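Local coordinates for L-lactate dehydrogenase (Trichomonas vaginalis, PDB 4UUL), which catalyses the NADH-dependent reduction of pyruvate to L-lactate and belongs to the lactate/malate dehydrogenase superfamily, at residues 193-198 and 304-309. The protein carries 1 engineered substitution. Sequence-based numbering, arbitrary orientation.
Sequences DLTQAT and KVNDWL
The carboxamide of Q196 pairs with both backbone polar atoms of K304. From CB outward, the Q196 chain bends at chi2 (-67°) and its amide ends up facing K304: CD lies 3.6 Å from K304 O, and OE1 accepts from K304 N, which is tilted 29° from the Q196 carbonyl plane. At the tip, Q196 NE2 donates to K304 O (2.9 Å) in the plane of the K304 carbonyl, lies 3.6 Å from L309 CD2 and gives a second, nearly straight N-H...O hydrogen bond (171°) to D193 OD2, on that oxygen's syn lone pair. Three hydrogen bonds thus fix the amide's rotation. D193 OD2 also accepts from W183 NE1 of strand 177-183 and has L309 CD2 at 3.5 Å, while D193 OD1 closes an Asx turn with T195 N, takes the T195 hydroxyl 2.7 Å from OG1, and sits at the edge of the W308 ring, 3.8 Å from CZ3. T195 CG2 lies against that ring, 3.9 Å from CE3. A water donates to T195 OG1 and K304 O and accepts from N306 N; N306 OD1 N-caps helix 307-337 through L309 N. The contact joins the loop between strands 191-193 and 198-201 to the start of the C-terminal helix. The buried D193 carboxylate takes four donors, T195 N and OG1, Q196 NE2 and W183 NE1, which would favour the ionised form.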
ATOM      1  N   ASP B 193     -10.910  19.376  17.667  1.00 15.04           N
ATOM      2  CA  ASP B 193     -12.035  20.290  17.767  1.00 15.26           C
ATOM      3  C   ASP B 193     -13.272  19.751  17.062  1.00 14.71           C
ATOM      4  O   ASP B 193     -13.246  19.493  15.836  1.00 15.47           O
ATOM      5  CB  ASP B 193     -11.614  21.598  17.112  1.00 16.24           C
ATOM      6  CG  ASP B 193     -12.707  22.668  17.072  1.00 17.00           C
ATOM      7  OD1 ASP B 193     -13.626  22.634  17.907  1.00 18.19           O
ATOM      8  OD2 ASP B 193     -12.591  23.559  16.195  1.00 15.65           O
ATOM      9  N   LEU B 194     -14.323  19.535  17.831  1.00 16.07           N
ATOM     10  CA  LEU B 194     -15.620  19.150  17.335  1.00 17.03           C
ATOM     11  C   LEU B 194     -16.606  20.285  17.323  1.00 18.50           C
ATOM     12  O   LEU B 194     -17.772  20.054  16.982  1.00 19.50           O
ATOM     13  CB  LEU B 194     -16.178  17.992  18.162  1.00 17.22           C
ATOM     14  CG  LEU B 194     -15.346  16.712  18.158  1.00 17.97           C
ATOM     15  CD1 LEU B 194     -16.048  15.578  18.936  1.00 19.58           C
ATOM     16  CD2 LEU B 194     -14.917  16.262  16.731  1.00 18.77           C
ATOM     17  N   THR B 195     -16.204  21.475  17.749  1.00 17.32           N
ATOM     18  CA  THR B 195     -17.173  22.583  17.923  1.00 18.73           C
ATOM     19  C   THR B 195     -17.715  23.187  16.634  1.00 20.58           C
ATOM     20  O   THR B 195     -18.723  23.889  16.684  1.00 21.46           O
ATOM     21  CB  THR B 195     -16.639  23.697  18.823  1.00 19.35           C
ATOM     22  OG1 THR B 195     -15.599  24.386  18.163  1.00 20.49           O
ATOM     23  CG2 THR B 195     -16.147  23.150  20.129  1.00 20.45           C
ATOM     24  N   GLN B 196     -17.066  22.915  15.495  1.00 17.89           N
ATOM     25  CA  GLN B 196     -17.582  23.336  14.197  1.00 18.14           C
ATOM     26  C   GLN B 196     -18.391  22.234  13.534  1.00 18.61           C
ATOM     27  O   GLN B 196     -19.118  22.490  12.582  1.00 20.93           O
ATOM     28  CB  GLN B 196     -16.473  23.658  13.207  1.00 18.00           C
ATOM     29  CG  GLN B 196     -15.161  24.170  13.799  1.00 18.00           C
ATOM     30  CD  GLN B 196     -15.267  25.541  14.436  1.00 18.46           C
ATOM     31  OE1 GLN B 196     -16.138  26.392  14.082  1.00 19.82           O
ATOM     32  NE2 GLN B 196     -14.334  25.811  15.329  1.00 18.45           N
ATOM     33  N   ALA B 197     -18.270  21.010  14.028  1.00 19.84           N
ATOM     34  CA  ALA B 197     -18.637  19.864  13.215  1.00 19.51           C
ATOM     35  C   ALA B 197     -20.143  19.667  13.094  1.00 20.35           C
ATOM     36  O   ALA B 197     -20.917  19.892  14.045  1.00 21.39           O
ATOM     37  CB  ALA B 197     -18.010  18.616  13.780  1.00 20.34           C
ATOM     38  N   THR B 198     -20.542  19.231  11.913  1.00 21.30           N
ATOM     39  CA  THR B 198     -21.930  18.889  11.656  1.00 22.26           C
ATOM     40  C   THR B 198     -22.007  17.474  11.099  1.00 22.89           C
ATOM     41  O   THR B 198     -21.006  16.892  10.689  1.00 23.83           O
ATOM     42  CB  THR B 198     -22.603  19.838  10.652  1.00 22.91           C
ATOM     43  OG1 THR B 198     -21.803  19.952   9.463  1.00 24.07           O
ATOM     44  CG2 THR B 198     -22.819  21.227  11.277  1.00 24.67           C
ATOM     45  N   LYS B 304     -15.594  29.310  14.055  1.00 22.07           N
ATOM     46  CA  LYS B 304     -15.872  30.102  15.251  1.00 22.62           C
ATOM     47  C   LYS B 304     -14.981  29.658  16.374  1.00 21.29           C
ATOM     48  O   LYS B 304     -14.697  28.463  16.533  1.00 22.29           O
ATOM     49  CB  LYS B 304     -17.309  29.901  15.671  1.00 25.99           C
ATOM     50  CG  LYS B 304     -18.300  30.498  14.674  1.00 35.37           C
ATOM     51  CD  LYS B 304     -19.701  30.633  15.258  1.00 45.75           C
ATOM     52  CE  LYS B 304     -20.336  29.273  15.530  1.00 53.94           C
ATOM     53  NZ  LYS B 304     -21.808  29.406  15.764  1.00 56.67           N
ATOM     54  N   VAL B 305     -14.521  30.619  17.150  1.00 21.40           N
ATOM     55  CA  VAL B 305     -13.661  30.319  18.268  1.00 20.77           C
ATOM     56  C   VAL B 305     -14.390  30.652  19.581  1.00 21.14           C
ATOM     57  O   VAL B 305     -14.428  31.794  20.017  1.00 23.78           O
ATOM     58  CB  VAL B 305     -12.329  31.073  18.184  1.00 21.44           C
ATOM     59  CG1 VAL B 305     -11.413  30.650  19.339  1.00 18.95           C
ATOM     60  CG2 VAL B 305     -11.622  30.816  16.844  1.00 22.06           C
ATOM     61  N   ASN B 306     -14.960  29.622  20.213  1.00 20.72           N
ATOM     62  CA  ASN B 306     -15.632  29.782  21.489  1.00 21.07           C
ATOM     63  C   ASN B 306     -14.585  29.826  22.594  1.00 20.49           C
ATOM     64  O   ASN B 306     -13.388  29.733  22.339  1.00 19.77           O
ATOM     65  CB  ASN B 306     -16.768  28.763  21.744  1.00 22.89           C
ATOM     66  CG  ASN B 306     -16.288  27.345  21.906  1.00 24.11           C
ATOM     67  OD1 ASN B 306     -15.090  27.052  22.042  1.00 22.18           O
ATOM     68  ND2 ASN B 306     -17.232  26.423  21.858  1.00 26.13           N
ATOM     69  N   ASP B 307     -15.004  30.042  23.828  1.00 21.45           N
ATOM     70  CA  ASP B 307     -14.051  30.216  24.920  1.00 23.13           C
ATOM     71  C   ASP B 307     -13.206  28.968  25.108  1.00 22.15           C
ATOM     72  O   ASP B 307     -12.017  29.054  25.338  1.00 21.23           O
ATOM     73  CB  ASP B 307     -14.762  30.569  26.249  1.00 27.25           C
ATOM     74  CG  ASP B 307     -15.337  31.947  26.254  1.00 30.51           C
ATOM     75  OD1 ASP B 307     -14.965  32.760  25.390  1.00 32.23           O
ATOM     76  OD2 ASP B 307     -16.162  32.217  27.139  1.00 35.64           O
ATOM     77  N   TRP B 308     -13.799  27.797  24.981  1.00 21.59           N
ATOM     78  CA  TRP B 308     -13.057  26.553  25.093  1.00 21.09           C
ATOM     79  C   TRP B 308     -11.970  26.475  24.036  1.00 18.26           C
ATOM     80  O   TRP B 308     -10.801  26.221  24.338  1.00 18.21           O
ATOM     81  CB  TRP B 308     -13.992  25.343  24.967  1.00 21.15           C
ATOM     82  CG  TRP B 308     -13.257  24.018  24.929  1.00 20.48           C
ATOM     83  CD1 TRP B 308     -12.852  23.282  26.003  1.00 21.39           C
ATOM     84  CD2 TRP B 308     -12.830  23.286  23.764  1.00 18.85           C
ATOM     85  NE1 TRP B 308     -12.185  22.144  25.582  1.00 21.36           N
ATOM     86  CE2 TRP B 308     -12.163  22.125  24.222  1.00 20.37           C
ATOM     87  CE3 TRP B 308     -12.941  23.505  22.400  1.00 19.63           C
ATOM     88  CZ2 TRP B 308     -11.627  21.178  23.364  1.00 19.91           C
ATOM     89  CZ3 TRP B 308     -12.416  22.539  21.536  1.00 19.89           C
ATOM     90  CH2 TRP B 308     -11.746  21.416  22.036  1.00 19.26           C
ATOM     91  N   LEU B 309     -12.324  26.736  22.793  1.00 17.69           N
ATOM     92  CA  LEU B 309     -11.360  26.638  21.711  1.00 17.25           C
ATOM     93  C   LEU B 309     -10.284  27.686  21.852  1.00 16.06           C
ATOM     94  O   LEU B 309      -9.096  27.418  21.592  1.00 16.46           O
ATOM     95  CB  LEU B 309     -12.068  26.708  20.339  1.00 17.19           C
ATOM     96  CG  LEU B 309     -11.116  26.511  19.139  1.00 15.78           C
ATOM     97  CD1 LEU B 309     -10.298  25.204  19.219  1.00 17.22           C
ATOM     98  CD2 LEU B 309     -11.906  26.555  17.833  1.00 17.25           C
TER
HETATM   99  O   HOH W   1     -15.556  27.096  18.674  1.00 20.66           O